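Local coordinates for protein transcriptional regulator, LacI family (Lactobacillus brevis, PDB 3JY6) that probably acts as a DNA-binding transcriptional regulator of the LacI family, its periplasmic-binding-protein-like domain being the part represented here, at residues A[195-200]-A[211-216]; A[191-196]-A[220-225]; A[127-132]-A[170-175]. One frame throughout, in Å; residues are numbered along the deposited sequence.

Overall arrangement
From the N terminus, the first contact to open is interaction 3: strand 125-131 meets helix 165-177, closing a 37-residue loop that contains helix 137-147 and strand 152-158. It is complete before the others begin. Interaction 2 then opens in helix 190-196 and closes at 220-225 across 23 residues, and interaction 1, 195-200 with 211-216, nests partly inside it: the two share E195 and F196, and interaction 1 closes first across 10 residues. Together they pack helix 165-177 and the F197 region on one four-stranded parallel sheet, with the 220-225 loop against helix 190-196. F197 touches L129, and L200 touches L172, joining interactions 1 and 3; W192 NE1 and S131 OG, probably hydrogen-bonded, join interactions 2 and 3.

Interaction 1 of 3, residues A[195-200]-A[211-216]; sequences EFFPNL and VTATGF
The contact belongs to a beta-alpha-beta crossover: strand 183-187 leads through helices 190-196 and 198-202 into strand 211-215, which lies beside 183-187 and runs parallel to it. F197, where helix 190-196 gives way to helix 198-202, turns its ring toward the returning strand, where F197 and A213 have the nearest CA atoms, 7.9 Å apart. With chi1 at -71°, CG stands anti to the carbonyl carbon and beside the backbone N, which aims the ring at A213 and T214. The CD2-CE2 side of the ring makes the contacts. Its CE2 atom lies 3.6 Å from A213 CB, and F197 CD2 is almost as near to the same methyl at 3.7 Å; this approach is oblique to the ring. The carbonyl T214 O, by contrast, comes to the ring edge in the ring plane, 3.5 Å from F197 CE2, where the slightly positive C-H rim would probably favour the oxygen. The CB of T214 points away from F197, and its OG1 is hydrogen-bonded to T230 O. G215 follows with phi 158° and psi 179°, backbone angles at which a CB would jam against the preceding carbonyl. Around this buried contact, A185 of strand 183-187 also touches F197, I206 packs on A213, L200 lies against helix 165-177, and helix 107-119 meets T214 through F118 on the other side of the sheet.

Interaction 2 of 3, residues A[191-196]-A[220-225]; sequences RWLLEF and DFIRRM
L194 CD2 and I222 CG1 are only 3.4 Å apart, closer than carbon atoms usually pack, and the isoleucine is modelled with chi1 -18°, CG1 nearly eclipsing the backbone N, which may reflect strain or an uncertain loop model. The two side chains cross at about a right angle, with I222 CD1 also touching L194 CD2 at 3.7 Å. On the preceding residue of the helix, L193 has CG anti to its backbone N (chi1 -170°), bringing L193 CD2 to 3.6 Å from I222 CG2; thus CG2 meets L193 and CG1 meets L194, while CD1 lies nearer L194. Helix 190-196, part of the crossover between strands 183-187 and 211-215, here meets the loop that leads from strand 211-215 to strand 231-233. Cut back to an alanine, I222 would probably leave L193 CD2 without its mate from the loop and L194 CD2 with F221 alone, opening a gap between helix and loop. F221 contributes more lightly: its CE1 stands 4.1 Å from L194 CD2, an oblique approach to the ring. The same F221 also packs on L194 of the second subunit, and R224 on H165 of that subunit.

Interaction 3 of 3, residues A[127-132]-A[170-175]; sequences VVLTSE and QRLTQL
Strand 127-131 and helix 170-175 run nearly antiparallel, with 161° between their N-to-C directions and axes 9.5 Å apart at closest. This suits a helix packed on a parallel sheet and running back against the direction of its strands: helix 165-177 connects strand 152-158 to strand 183-187 and passes over strand 125-131, which lies between them. The CA atoms of V127 and L175 are 6.7 Å apart, and those of L129 and L172 7.8 Å, so the nearest strand residues are two apart and their helix partners three apart, consistent with the two periodicities. V127 has the largest single share of the contact and splits its methyls. V127 CG1, anti to the backbone N at chi1 175°, reaches L172 CD1 at 3.8 Å and L175 CB at 4.0 Å; V127 CG2 lies beside the backbone of the helix, 3.9 Å from L175 O. L172 takes part with the end of its side chain, extended by a CG anti to N (chi1 179°), and its second methyl, CD2, stands 4.4 Å from L129 CD2, a looser touch. Beyond this pair L129 continues into W192 and F197, and L172 into F196, so the packing runs on under helix 190-196. Polar needs are met elsewhere: V127 is backbone-bonded to V184 and F186 on the neighbouring strand. The contact is almost wholly aliphatic, apart from V127 CG2 beside the L175 carbonyl; across these two segments the helix is probably held by methyl packing and exclusion of water rather than by directional bonds.

Interaction 1 of 3, residues A[195-200]-A[211-216]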
loop_
_atom_site.group_PDB
_atom_site.type_symbol
_atom_site.label_atom_id
_atom_site.label_comp_id
_atom_site.label_asym_id
_atom_site.label_seq_id
_atom_site.Cartn_x
_atom_site.Cartn_y
_atom_site.Cartn_z
ATOM N N GLU A 195 0.964 11.536 -6.470
ATOM C CA GLU A 195 -0.245 12.224 -6.883
ATOM C C GLU A 195 -0.060 13.340 -7.909
ATOM O O GLU A 195 -0.856 13.452 -8.845
ATOM C CB GLU A 195 -0.968 12.794 -5.653
ATOM C CG GLU A 195 -2.377 13.294 -5.949
ATOM C CD GLU A 195 -3.064 13.876 -4.735
ATOM O OE1 GLU A 195 -2.806 13.396 -3.610
ATOM O OE2 GLU A 195 -3.876 14.808 -4.910
ATOM N N PHE A 196 0.995 14.139 -7.756
ATOM C CA PHE A 196 1.208 15.287 -8.638
ATOM C C PHE A 196 2.274 15.253 -9.726
ATOM O O PHE A 196 2.230 16.081 -10.632
ATOM C CB PHE A 196 1.430 16.535 -7.775
ATOM C CG PHE A 196 0.275 16.847 -6.858
ATOM C CD1 PHE A 196 -0.866 17.483 -7.345
ATOM C CD2 PHE A 196 0.313 16.481 -5.514
ATOM C CE1 PHE A 196 -1.957 17.749 -6.507
ATOM C CE2 PHE A 196 -0.778 16.743 -4.665
ATOM C CZ PHE A 196 -1.914 17.378 -5.165
ATOM N N PHE A 197 3.220 14.321 -9.664
ATOM C CA PHE A 197 4.283 14.277 -10.673
ATOM C C PHE A 197 3.974 13.577 -12.005
ATOM O O PHE A 197 4.476 13.994 -13.056
ATOM C CB PHE A 197 5.563 13.669 -10.068
ATOM C CG PHE A 197 6.269 14.561 -9.067
ATOM C CD1 PHE A 197 5.683 15.745 -8.600
ATOM C CD2 PHE A 197 7.523 14.206 -8.577
ATOM C CE1 PHE A 197 6.340 16.558 -7.660
ATOM C CE2 PHE A 197 8.189 15.005 -7.641
ATOM C CZ PHE A 197 7.594 16.187 -7.179
ATOM N N PRO A 198 3.170 12.496 -11.986
ATOM C CA PRO A 198 2.860 11.807 -13.247
ATOM C C PRO A 198 2.309 12.675 -14.383
ATOM O O PRO A 198 2.739 12.539 -15.528
ATOM C CB PRO A 198 1.884 10.720 -12.811
ATOM C CG PRO A 198 2.447 10.315 -11.490
ATOM C CD PRO A 198 2.747 11.671 -10.833
ATOM N N ASN A 199 1.359 13.560 -14.085
ATOM C CA ASN A 199 0.801 14.412 -15.133
ATOM C C ASN A 199 1.803 15.464 -15.601
ATOM O O ASN A 199 1.731 15.935 -16.732
ATOM C CB ASN A 199 -0.491 15.083 -14.661
ATOM C CG ASN A 199 -1.700 14.172 -14.784
ATOM O OD1 ASN A 199 -2.743 14.580 -15.287
ATOM N ND2 ASN A 199 -1.563 12.933 -14.322
ATOM N N LEU A 200 2.736 15.841 -14.733
ATOM C CA LEU A 200 3.749 16.811 -15.123
ATOM C C LEU A 200 4.791 16.129 -16.026
ATOM O O LEU A 200 5.542 16.795 -16.742
ATOM C CB LEU A 200 4.405 17.425 -13.880
ATOM C CG LEU A 200 3.732 18.700 -13.349
ATOM C CD1 LEU A 200 2.232 18.475 -13.147
ATOM C CD2 LEU A 200 4.403 19.125 -12.051
ATOM N N VAL A 211 13.627 21.175 -16.120
ATOM C CA VAL A 211 12.859 20.793 -14.941
ATOM C C VAL A 211 12.929 19.288 -14.706
ATOM O O VAL A 211 12.590 18.498 -15.586
ATOM C CB VAL A 211 11.376 21.155 -15.093
ATOM C CG1 VAL A 211 10.612 20.734 -13.838
ATOM C CG2 VAL A 211 11.225 22.632 -15.356
ATOM N N THR A 212 13.372 18.886 -13.521
ATOM C CA THR A 212 13.435 17.466 -13.191
ATOM C C THR A 212 12.670 17.262 -11.875
ATOM O O THR A 212 12.058 18.193 -11.363
ATOM C CB THR A 212 14.909 16.969 -13.064
ATOM O OG1 THR A 212 14.919 15.540 -13.020
ATOM C CG2 THR A 212 15.561 17.502 -11.801
ATOM N N ALA A 213 12.681 16.056 -11.325
ATOM C CA ALA A 213 11.959 15.835 -10.075
ATOM C C ALA A 213 12.510 14.665 -9.300
ATOM O O ALA A 213 13.004 13.706 -9.878
ATOM C CB ALA A 213 10.479 15.612 -10.347
ATOM N N THR A 214 12.396 14.745 -7.980
ATOM C CA THR A 214 12.883 13.707 -7.102
ATOM C C THR A 214 12.040 13.747 -5.835
ATOM O O THR A 214 11.065 14.494 -5.746
ATOM C CB THR A 214 14.341 13.984 -6.726
ATOM O OG1 THR A 214 14.862 12.901 -5.939
ATOM C CG2 THR A 214 14.424 15.291 -5.937
ATOM N N GLY A 215 12.446 12.960 -4.850
ATOM C CA GLY A 215 11.735 12.929 -3.591
ATOM C C GLY A 215 12.000 11.643 -2.834
ATOM O O GLY A 215 12.743 10.772 -3.302
ATOM N N PHE A 216 11.398 11.540 -1.652
ATOM C CA PHE A 216 11.517 10.345 -0.825
ATOM C C PHE A 216 10.371 9.450 -1.274
ATOM O O PHE A 216 9.201 9.796 -1.092
ATOM C CB PHE A 216 11.373 10.711 0.651
ATOM C CG PHE A 216 12.544 11.475 1.198
ATOM C CD1 PHE A 216 13.480 10.844 2.013
ATOM C CD2 PHE A 216 12.719 12.826 0.891
ATOM C CE1 PHE A 216 14.578 11.545 2.518
ATOM C CE2 PHE A 216 13.807 13.529 1.388
ATOM C CZ PHE A 216 14.740 12.890 2.205
#

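Interaction 2 of 3, residues A[191-196]-A[220-225]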
loop_
_atom_site.group_PDB
_atom_site.type_symbol
_atom_site.label_atom_id
_atom_site.label_comp_id
_atom_site.label_asym_id
_atom_site.label_seq_id
_atom_site.Cartn_x
_atom_site.Cartn_y
_atom_site.Cartn_z
ATOM N N ARG A 191 3.458 10.140 -1.170
ATOM C CA ARG A 191 2.132 10.413 -1.727
ATOM C C ARG A 191 2.071 11.607 -2.665
ATOM O O ARG A 191 1.403 11.558 -3.696
ATOM C CB ARG A 191 1.109 10.599 -0.602
ATOM C CG ARG A 191 1.467 11.684 0.393
ATOM C CD ARG A 191 0.440 11.719 1.523
ATOM N NE ARG A 191 -0.888 12.053 1.016
ATOM C CZ ARG A 191 -1.982 12.128 1.768
ATOM N NH1 ARG A 191 -1.908 11.890 3.074
ATOM N NH2 ARG A 191 -3.149 12.438 1.217
ATOM N N TRP A 192 2.759 12.683 -2.305
ATOM C CA TRP A 192 2.769 13.884 -3.129
ATOM C C TRP A 192 3.458 13.629 -4.464
ATOM O O TRP A 192 3.021 14.130 -5.499
ATOM C CB TRP A 192 3.455 15.016 -2.369
ATOM C CG TRP A 192 2.760 15.362 -1.066
ATOM C CD1 TRP A 192 3.353 15.697 0.116
ATOM C CD2 TRP A 192 1.347 15.384 -0.822
ATOM N NE1 TRP A 192 2.396 15.921 1.088
ATOM C CE2 TRP A 192 1.158 15.740 0.535
ATOM C CE3 TRP A 192 0.216 15.145 -1.620
ATOM C CZ2 TRP A 192 -0.116 15.848 1.119
ATOM C CZ3 TRP A 192 -1.055 15.253 -1.037
ATOM C CH2 TRP A 192 -1.204 15.606 0.319
ATOM N N LEU A 193 4.526 12.834 -4.448
ATOM C CA LEU A 193 5.237 12.524 -5.680
ATOM C C LEU A 193 4.319 11.681 -6.564
ATOM O O LEU A 193 4.233 11.896 -7.773
ATOM C CB LEU A 193 6.545 11.776 -5.355
ATOM C CG LEU A 193 7.583 11.552 -6.459
ATOM C CD1 LEU A 193 8.964 11.444 -5.841
ATOM C CD2 LEU A 193 7.246 10.290 -7.253
ATOM N N LEU A 194 3.595 10.751 -5.944
ATOM C CA LEU A 194 2.703 9.856 -6.675
ATOM C C LEU A 194 1.457 10.545 -7.199
ATOM O O LEU A 194 0.957 10.190 -8.252
ATOM C CB LEU A 194 2.270 8.674 -5.789
ATOM C CG LEU A 194 3.346 7.770 -5.183
ATOM C CD1 LEU A 194 2.706 6.816 -4.195
ATOM C CD2 LEU A 194 4.061 7.002 -6.280
ATOM N N GLU A 195 0.964 11.536 -6.470
ATOM C CA GLU A 195 -0.245 12.224 -6.883
ATOM C C GLU A 195 -0.060 13.340 -7.909
ATOM O O GLU A 195 -0.856 13.452 -8.845
ATOM C CB GLU A 195 -0.968 12.794 -5.653
ATOM C CG GLU A 195 -2.377 13.294 -5.949
ATOM C CD GLU A 195 -3.064 13.876 -4.735
ATOM O OE1 GLU A 195 -2.806 13.396 -3.610
ATOM O OE2 GLU A 195 -3.876 14.808 -4.910
ATOM N N PHE A 196 0.995 14.139 -7.756
ATOM C CA PHE A 196 1.208 15.287 -8.638
ATOM C C PHE A 196 2.274 15.253 -9.726
ATOM O O PHE A 196 2.230 16.081 -10.632
ATOM C CB PHE A 196 1.430 16.535 -7.775
ATOM C CG PHE A 196 0.275 16.847 -6.858
ATOM C CD1 PHE A 196 -0.866 17.483 -7.345
ATOM C CD2 PHE A 196 0.313 16.481 -5.514
ATOM C CE1 PHE A 196 -1.957 17.749 -6.507
ATOM C CE2 PHE A 196 -0.778 16.743 -4.665
ATOM C CZ PHE A 196 -1.914 17.378 -5.165
ATOM N N ASP A 220 8.185 0.960 -6.492
ATOM C CA ASP A 220 8.868 0.687 -7.751
ATOM C C ASP A 220 8.205 1.271 -8.982
ATOM O O ASP A 220 8.861 1.874 -9.823
ATOM C CB ASP A 220 8.968 -0.815 -8.002
ATOM C CG ASP A 220 9.342 -1.602 -6.773
ATOM O OD1 ASP A 220 10.473 -1.435 -6.276
ATOM O OD2 ASP A 220 8.500 -2.400 -6.304
ATOM N N PHE A 221 6.902 1.079 -9.125
ATOM C CA PHE A 221 6.297 1.575 -10.356
ATOM C C PHE A 221 6.566 3.024 -10.761
ATOM O O PHE A 221 6.493 3.355 -11.943
ATOM C CB PHE A 221 4.800 1.260 -10.389
ATOM C CG PHE A 221 4.057 1.743 -9.201
ATOM C CD1 PHE A 221 3.574 3.048 -9.172
ATOM C CD2 PHE A 221 3.802 0.884 -8.134
ATOM C CE1 PHE A 221 2.849 3.534 -8.084
ATOM C CE2 PHE A 221 3.080 1.337 -7.025
ATOM C CZ PHE A 221 2.587 2.677 -7.002
ATOM N N ILE A 222 6.893 3.910 -9.832
ATOM C CA ILE A 222 7.182 5.279 -10.292
ATOM C C ILE A 222 8.573 5.245 -10.843
ATOM O O ILE A 222 8.944 6.082 -11.664
ATOM C CB ILE A 222 7.384 6.265 -9.205
ATOM C CG1 ILE A 222 6.797 5.704 -7.921
ATOM C CG2 ILE A 222 6.928 7.623 -9.692
ATOM C CD1 ILE A 222 7.617 6.156 -6.738
ATOM N N ARG A 223 9.381 4.329 -10.321
ATOM C CA ARG A 223 10.771 4.237 -10.756
ATOM C C ARG A 223 10.764 4.268 -12.267
ATOM O O ARG A 223 11.473 5.069 -12.907
ATOM C CB ARG A 223 11.411 2.930 -10.233
ATOM N N ARG A 224 9.952 3.386 -12.810
ATOM C CA ARG A 224 9.699 3.244 -14.214
ATOM C C ARG A 224 8.802 4.305 -14.735
ATOM O O ARG A 224 7.693 4.003 -15.088
ATOM C CB ARG A 224 8.932 1.975 -14.423
ATOM C CG ARG A 224 9.136 1.044 -13.302
ATOM C CD ARG A 224 8.466 -0.246 -13.444
ATOM N NE ARG A 224 9.083 -1.188 -12.542
ATOM C CZ ARG A 224 10.224 -1.816 -12.782
ATOM N NH1 ARG A 224 10.858 -1.608 -13.918
ATOM N NH2 ARG A 224 10.720 -2.638 -11.899
ATOM N N MET A 225 9.249 5.541 -14.841
ATOM C CA MET A 225 8.437 6.508 -15.583
ATOM C C MET A 225 9.185 7.120 -16.761
ATOM O O MET A 225 8.880 6.804 -17.906
ATOM C CB MET A 225 7.725 7.557 -14.704
ATOM C CG MET A 225 6.478 6.995 -13.984
ATOM S SD MET A 225 4.956 7.930 -14.089
ATOM C CE MET A 225 4.395 7.463 -15.621
#

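Interaction 3 of 3, residues A[127-132]-A[170-175]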
loop_
_atom_site.group_PDB
_atom_site.type_symbol
_atom_site.label_atom_id
_atom_site.label_comp_id
_atom_site.label_asym_id
_atom_site.label_seq_id
_atom_site.Cartn_x
_atom_site.Cartn_y
_atom_site.Cartn_z
ATOM N N VAL A 127 11.879 23.369 -5.764
ATOM C CA VAL A 127 10.480 23.557 -5.421
ATOM C C VAL A 127 10.124 22.407 -4.499
ATOM O O VAL A 127 9.980 21.265 -4.932
ATOM C CB VAL A 127 9.586 23.524 -6.684
ATOM C CG1 VAL A 127 8.113 23.595 -6.286
ATOM C CG2 VAL A 127 9.928 24.700 -7.591
ATOM N N VAL A 128 10.004 22.718 -3.216
ATOM C CA VAL A 128 9.689 21.720 -2.206
ATOM C C VAL A 128 8.183 21.498 -2.071
ATOM O O VAL A 128 7.428 22.441 -1.838
ATOM C CB VAL A 128 10.236 22.151 -0.834
ATOM C CG1 VAL A 128 9.993 21.057 0.185
ATOM C CG2 VAL A 128 11.717 22.488 -0.935
ATOM N N LEU A 129 7.750 20.251 -2.228
ATOM C CA LEU A 129 6.337 19.903 -2.083
ATOM C C LEU A 129 6.268 19.059 -0.815
ATOM O O LEU A 129 6.936 18.020 -0.723
ATOM C CB LEU A 129 5.852 19.100 -3.288
ATOM C CG LEU A 129 4.395 18.628 -3.287
ATOM C CD1 LEU A 129 3.435 19.823 -3.159
ATOM C CD2 LEU A 129 4.131 17.846 -4.571
ATOM N N THR A 130 5.459 19.480 0.157
ATOM C CA THR A 130 5.408 18.752 1.425
ATOM C C THR A 130 4.113 18.882 2.234
ATOM O O THR A 130 3.262 19.738 1.963
ATOM C CB THR A 130 6.556 19.248 2.337
ATOM O OG1 THR A 130 6.593 18.494 3.548
ATOM C CG2 THR A 130 6.336 20.710 2.700
ATOM N N SER A 131 3.968 18.013 3.229
ATOM C CA SER A 131 2.828 18.105 4.129
ATOM C C SER A 131 3.331 19.182 5.089
ATOM O O SER A 131 4.536 19.407 5.173
ATOM C CB SER A 131 2.596 16.795 4.879
ATOM O OG SER A 131 2.196 15.768 3.987
ATOM N N GLU A 132 2.431 19.847 5.804
ATOM C CA GLU A 132 2.826 20.915 6.719
ATOM C C GLU A 132 4.079 20.645 7.553
ATOM O O GLU A 132 4.156 19.653 8.283
ATOM C CB GLU A 132 1.642 21.272 7.621
ATOM C CG GLU A 132 0.483 21.876 6.834
ATOM C CD GLU A 132 -0.714 22.209 7.702
ATOM O OE1 GLU A 132 -0.550 22.986 8.672
ATOM O OE2 GLU A 132 -1.816 21.695 7.411
ATOM N N GLN A 170 -2.131 23.462 -9.589
ATOM C CA GLN A 170 -1.930 24.786 -10.169
ATOM C C GLN A 170 -0.809 25.580 -9.508
ATOM O O GLN A 170 -0.055 26.282 -10.184
ATOM C CB GLN A 170 -3.242 25.583 -10.134
ATOM C CG GLN A 170 -4.296 25.043 -11.086
ATOM C CD GLN A 170 -3.928 25.239 -12.552
ATOM O OE1 GLN A 170 -4.579 24.687 -13.447
ATOM N NE2 GLN A 170 -2.891 26.038 -12.805
ATOM N N ARG A 171 -0.687 25.472 -8.192
ATOM C CA ARG A 171 0.368 26.192 -7.491
ATOM C C ARG A 171 1.758 25.621 -7.814
ATOM O O ARG A 171 2.711 26.366 -8.054
ATOM C CB ARG A 171 0.116 26.143 -5.987
ATOM C CG ARG A 171 1.242 26.721 -5.133
ATOM C CD ARG A 171 1.501 28.205 -5.406
ATOM N NE ARG A 171 2.482 28.745 -4.461
ATOM C CZ ARG A 171 2.844 30.022 -4.399
ATOM N NH1 ARG A 171 2.309 30.906 -5.233
ATOM N NH2 ARG A 171 3.735 30.414 -3.495
ATOM N N LEU A 172 1.871 24.298 -7.818
ATOM C CA LEU A 172 3.141 23.641 -8.108
ATOM C C LEU A 172 3.637 24.078 -9.481
ATOM O O LEU A 172 4.811 24.390 -9.663
ATOM C CB LEU A 172 2.966 22.117 -8.083
ATOM C CG LEU A 172 4.202 21.258 -8.395
ATOM C CD1 LEU A 172 5.223 21.409 -7.284
ATOM C CD2 LEU A 172 3.786 19.801 -8.541
ATOM N N THR A 173 2.718 24.095 -10.439
ATOM C CA THR A 173 3.011 24.501 -11.801
ATOM C C THR A 173 3.411 25.970 -11.838
ATOM O O THR A 173 4.178 26.393 -12.700
ATOM C CB THR A 173 1.784 24.278 -12.687
ATOM O OG1 THR A 173 1.616 22.870 -12.908
ATOM C CG2 THR A 173 1.931 25.004 -14.012
ATOM N N GLN A 174 2.901 26.745 -10.888
ATOM C CA GLN A 174 3.210 28.168 -10.822
ATOM C C GLN A 174 4.633 28.372 -10.304
ATOM O O GLN A 174 5.419 29.136 -10.879
ATOM C CB GLN A 174 2.200 28.874 -9.910
ATOM C CG GLN A 174 2.354 30.375 -9.837
ATOM C CD GLN A 174 1.366 30.993 -8.875
ATOM O OE1 GLN A 174 0.152 30.830 -9.020
ATOM N NE2 GLN A 174 1.882 31.703 -7.874
ATOM N N LEU A 175 4.969 27.667 -9.226
ATOM C CA LEU A 175 6.290 27.770 -8.614
ATOM C C LEU A 175 7.405 27.217 -9.507
ATOM O O LEU A 175 8.501 27.773 -9.568
ATOM C CB LEU A 175 6.300 27.036 -7.273
ATOM C CG LEU A 175 5.533 27.625 -6.083
ATOM C CD1 LEU A 175 5.458 26.601 -4.966
ATOM C CD2 LEU A 175 6.228 28.883 -5.602
#